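Local coordinates for protein prenylcyclase (PDB 6IJ1) that probably acts on isoprenoid (prenyl) substrates, as a prenyl cyclase or transferase, at residues A[192-196]-A[289-295]. Residues are numbered along the deposited sequence; the frame is centred on the assembly and turned at random.
Sequences AYWWI and ARLRMVL
NH2 of R292 is held from two quarters: it donates to A192 O over 2.8 Å and forms a salt bridge with D302. NE of the same guanidinium gives a straighter bond to Y193 O, 2.9 Å at 169°, so two consecutive carbonyls of the 192-196 loop are read by one arginine, both oxygens lying near the guanidinium plane. W195 O sits over one face of that group, 3.4 Å above its plane and offset toward the rim, without bonding to it. An extended chain from CG to NE carries the charge this far, starting from a chi1 of 58° that wedges CG between its own N and carbonyl carbon. A methionine in place of R292 would probably leave the A192 and Y193 carbonyls without these donors and D302 without its cationic mate.

The backbones add a single beta bridge, W195 with L291, flanked by R292 N to W194 O and by I196 N to R290 O, the latter almost linear at 176°. This fastens the loop entering helix 198-209 to strand 291-292, an outer strand of a small mixed sheet in a helix-rich chain. Both segments follow QxxxGxW sequences, the QW motif, consistent with a terpene-cyclase-like helical fold.

Around this polar centre aromatic rings meet aliphatic side chains. V294 CG2 rests over one face of the Y193 ring, 3.9 Å from its centroid, in a CH-pi contact; the phenol OH bonds to E298 O. M293 SD stands oblique to the W194 six-membered ring, 5.2 Å from its centroid, a Met-aromatic contact, and its CE methyl touches W194 CZ3 (4.1 Å); T131 binds NE1. L291 CB lies over one face of the W195 ring, and A289 O approaches that ring at its edge.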
ATOM      1  N   ALA A 192      -4.093  -4.235  -9.916  1.00 15.59           N
ATOM      2  CA  ALA A 192      -2.870  -3.697  -9.333  1.00 14.92           C
ATOM      3  C   ALA A 192      -1.735  -3.978 -10.309  1.00 14.82           C
ATOM      4  O   ALA A 192      -1.760  -4.982 -11.021  1.00 17.62           O
ATOM      5  CB  ALA A 192      -2.525  -4.357  -7.992  1.00 17.50           C
ATOM      6  N   TYR A 193      -0.733  -3.098 -10.324  1.00 12.76           N
ATOM      7  CA  TYR A 193       0.470  -3.374 -11.090  1.00 14.62           C
ATOM      8  C   TYR A 193       1.479  -4.132 -10.257  1.00 14.34           C
ATOM      9  O   TYR A 193       1.926  -5.217 -10.668  1.00 14.20           O
ATOM     10  CB  TYR A 193       1.066  -2.048 -11.577  1.00 14.17           C
ATOM     11  CG  TYR A 193       2.248  -2.193 -12.540  1.00 14.34           C
ATOM     12  CD1 TYR A 193       2.041  -2.524 -13.908  1.00 12.87           C
ATOM     13  CD2 TYR A 193       3.564  -1.966 -12.092  1.00 11.84           C
ATOM     14  CE1 TYR A 193       3.156  -2.587 -14.776  1.00 13.22           C
ATOM     15  CE2 TYR A 193       4.662  -2.018 -12.983  1.00 13.30           C
ATOM     16  CZ  TYR A 193       4.415  -2.345 -14.316  1.00 14.74           C
ATOM     17  OH  TYR A 193       5.530  -2.388 -15.134  1.00 16.29           O
ATOM     18  N   TRP A 194       1.805  -3.633  -9.066  1.00 12.51           N
ATOM     19  CA  TRP A 194       2.871  -4.194  -8.257  1.00 13.24           C
ATOM     20  C   TRP A 194       2.430  -5.319  -7.328  1.00 13.30           C
ATOM     21  O   TRP A 194       3.281  -5.795  -6.570  1.00 13.97           O
ATOM     22  CB  TRP A 194       3.560  -3.103  -7.399  1.00 13.76           C
ATOM     23  CG  TRP A 194       4.165  -1.971  -8.221  1.00 13.12           C
ATOM     24  CD1 TRP A 194       3.692  -0.716  -8.343  1.00 14.16           C
ATOM     25  CD2 TRP A 194       5.398  -2.023  -8.957  1.00 13.57           C
ATOM     26  NE1 TRP A 194       4.547   0.049  -9.136  1.00 13.61           N
ATOM     27  CE2 TRP A 194       5.596  -0.753  -9.528  1.00 13.84           C
ATOM     28  CE3 TRP A 194       6.341  -3.026  -9.178  1.00 13.99           C
ATOM     29  CZ2 TRP A 194       6.691  -0.438 -10.309  1.00 16.82           C
ATOM     30  CZ3 TRP A 194       7.449  -2.720  -9.962  1.00 15.03           C
ATOM     31  CH2 TRP A 194       7.605  -1.446 -10.528  1.00 15.02           C
ATOM     32  N   TRP A 195       1.149  -5.656  -7.273  1.00 13.84           N
ATOM     33  CA  TRP A 195       0.668  -6.568  -6.232  1.00 11.56           C
ATOM     34  C   TRP A 195      -0.073  -7.719  -6.867  1.00 14.84           C
ATOM     35  O   TRP A 195      -0.818  -7.551  -7.829  1.00 15.31           O
ATOM     36  CB  TRP A 195      -0.271  -5.845  -5.231  1.00 12.38           C
ATOM     37  CG  TRP A 195       0.470  -4.720  -4.583  1.00 12.02           C
ATOM     38  CD1 TRP A 195       0.496  -3.396  -4.993  1.00 13.12           C
ATOM     39  CD2 TRP A 195       1.280  -4.779  -3.383  1.00 12.61           C
ATOM     40  NE1 TRP A 195       1.306  -2.654  -4.139  1.00 13.60           N
ATOM     41  CE2 TRP A 195       1.784  -3.476  -3.136  1.00 13.48           C
ATOM     42  CE3 TRP A 195       1.657  -5.817  -2.505  1.00 14.03           C
ATOM     43  CZ2 TRP A 195       2.648  -3.199  -2.074  1.00 14.42           C
ATOM     44  CZ3 TRP A 195       2.495  -5.526  -1.440  1.00 14.58           C
ATOM     45  CH2 TRP A 195       2.987  -4.238  -1.215  1.00 15.71           C
ATOM     46  N   ILE A 196       0.144  -8.919  -6.297  1.00 13.20           N
ATOM     47  CA  ILE A 196      -0.560 -10.124  -6.726  1.00 16.52           C
ATOM     48  C   ILE A 196      -2.058 -10.047  -6.409  1.00 15.29           C
ATOM     49  O   ILE A 196      -2.875 -10.568  -7.161  1.00 16.58           O
ATOM     50  CB  ILE A 196       0.093 -11.323  -5.999  1.00 18.82           C
ATOM     51  CG1 ILE A 196       1.479 -11.555  -6.601  1.00 21.48           C
ATOM     52  CG2 ILE A 196      -0.803 -12.539  -6.073  1.00 21.95           C
ATOM     53  CD1 ILE A 196       1.433 -12.071  -8.032  1.00 25.49           C
ATOM     54  N   ALA A 289       2.321 -10.025   2.136  1.00 11.80           N
ATOM     55  CA  ALA A 289       2.203  -8.824   1.307  1.00 11.41           C
ATOM     56  C   ALA A 289       3.022  -9.080   0.037  1.00 12.05           C
ATOM     57  O   ALA A 289       4.180  -8.682  -0.088  1.00 14.01           O
ATOM     58  CB  ALA A 289       2.678  -7.593   2.099  1.00 12.53           C
ATOM     59  N   ARG A 290       2.402  -9.795  -0.900  1.00 11.15           N
ATOM     60  CA  ARG A 290       3.132 -10.396  -2.019  1.00 12.41           C
ATOM     61  C   ARG A 290       3.213  -9.382  -3.151  1.00 13.82           C
ATOM     62  O   ARG A 290       2.203  -9.066  -3.796  1.00 14.47           O
ATOM     63  CB  ARG A 290       2.454 -11.696  -2.491  1.00 14.35           C
ATOM     64  CG  ARG A 290       2.317 -12.763  -1.365  1.00 14.96           C
ATOM     65  CD  ARG A 290       3.663 -13.044  -0.615  1.00 18.28           C
ATOM     66  NE  ARG A 290       4.550 -13.948  -1.331  1.00 18.07           N
ATOM     67  CZ  ARG A 290       4.486 -15.302  -1.246  1.00 17.40           C
ATOM     68  NH1 ARG A 290       3.563 -15.887  -0.595  1.00 18.34           N
ATOM     69  NH2 ARG A 290       5.296 -16.045  -1.928  1.00 15.74           N
ATOM     70  N   LEU A 291       4.411  -8.866  -3.338  1.00 14.09           N
ATOM     71  CA  LEU A 291       4.712  -7.776  -4.263  1.00 14.73           C
ATOM     72  C   LEU A 291       5.327  -8.406  -5.496  1.00 16.13           C
ATOM     73  O   LEU A 291       6.316  -9.137  -5.387  1.00 17.49           O
ATOM     74  CB  LEU A 291       5.694  -6.821  -3.570  1.00 16.44           C
ATOM     75  CG  LEU A 291       6.029  -5.428  -4.069  1.00 23.34           C
ATOM     76  CD1 LEU A 291       7.009  -4.882  -3.052  1.00 31.12           C
ATOM     77  CD2 LEU A 291       6.703  -5.629  -5.402  1.00 29.52           C
ATOM     78  N   ARG A 292       4.787  -8.120  -6.669  1.00 14.67           N
ATOM     79  CA  ARG A 292       5.421  -8.638  -7.888  1.00 15.04           C
ATOM     80  C   ARG A 292       6.272  -7.536  -8.501  1.00 15.60           C
ATOM     81  O   ARG A 292       5.753  -6.452  -8.838  1.00 16.31           O
ATOM     82  CB  ARG A 292       4.397  -9.194  -8.861  1.00 17.00           C
ATOM     83  CG  ARG A 292       3.316  -8.233  -9.317  1.00 14.62           C
ATOM     84  CD  ARG A 292       2.266  -8.954 -10.172  1.00 17.73           C
ATOM     85  NE  ARG A 292       1.249  -8.037 -10.657  1.00 16.12           N
ATOM     86  CZ  ARG A 292       0.121  -8.418 -11.229  1.00 17.89           C
ATOM     87  NH1 ARG A 292      -0.125  -9.730 -11.472  1.00 20.13           N
ATOM     88  NH2 ARG A 292      -0.799  -7.526 -11.582  1.00 19.97           N
ATOM     89  N   MET A 293       7.572  -7.794  -8.592  1.00 15.54           N
ATOM     90  CA  MET A 293       8.492  -6.827  -9.200  1.00 18.12           C
ATOM     91  C   MET A 293       8.388  -6.969 -10.721  1.00 17.80           C
ATOM     92  O   MET A 293       9.150  -7.700 -11.379  1.00 17.15           O
ATOM     93  CB  MET A 293       9.925  -7.052  -8.696  1.00 20.99           C
ATOM     94  CG  MET A 293      10.206  -6.557  -7.309  1.00 27.91           C
ATOM     95  SD  MET A 293       9.889  -4.778  -7.191  1.00 32.77           S
ATOM     96  CE  MET A 293      10.953  -4.201  -8.486  1.00 29.64           C
ATOM     97  N   VAL A 294       7.381  -6.290 -11.285  1.00 15.44           N
ATOM     98  CA  VAL A 294       7.123  -6.384 -12.717  1.00 15.66           C
ATOM     99  C   VAL A 294       8.378  -6.008 -13.487  1.00 15.67           C
ATOM    100  O   VAL A 294       9.143  -5.117 -13.108  1.00 15.78           O
ATOM    101  CB  VAL A 294       5.982  -5.418 -13.094  1.00 14.04           C
ATOM    102  CG1 VAL A 294       5.529  -5.634 -14.580  1.00 16.38           C
ATOM    103  CG2 VAL A 294       4.742  -5.671 -12.213  1.00 14.55           C
ATOM    104  N   LEU A 295       8.574  -6.686 -14.610  1.00 15.79           N
ATOM    105  CA  LEU A 295       9.750  -6.349 -15.390  1.00 16.71           C
ATOM    106  C   LEU A 295       9.574  -4.951 -15.971  1.00 18.28           C
ATOM    107  O   LEU A 295       8.471  -4.590 -16.338  1.00 17.61           O
ATOM    108  CB  LEU A 295       9.973  -7.369 -16.513  1.00 18.36           C
ATOM    109  CG  LEU A 295      10.418  -8.747 -15.939  1.00 22.06           C
ATOM    110  CD1 LEU A 295      10.123  -9.805 -16.989  1.00 24.82           C
ATOM    111  CD2 LEU A 295      11.833  -8.739 -15.410  1.00 18.49           C
TER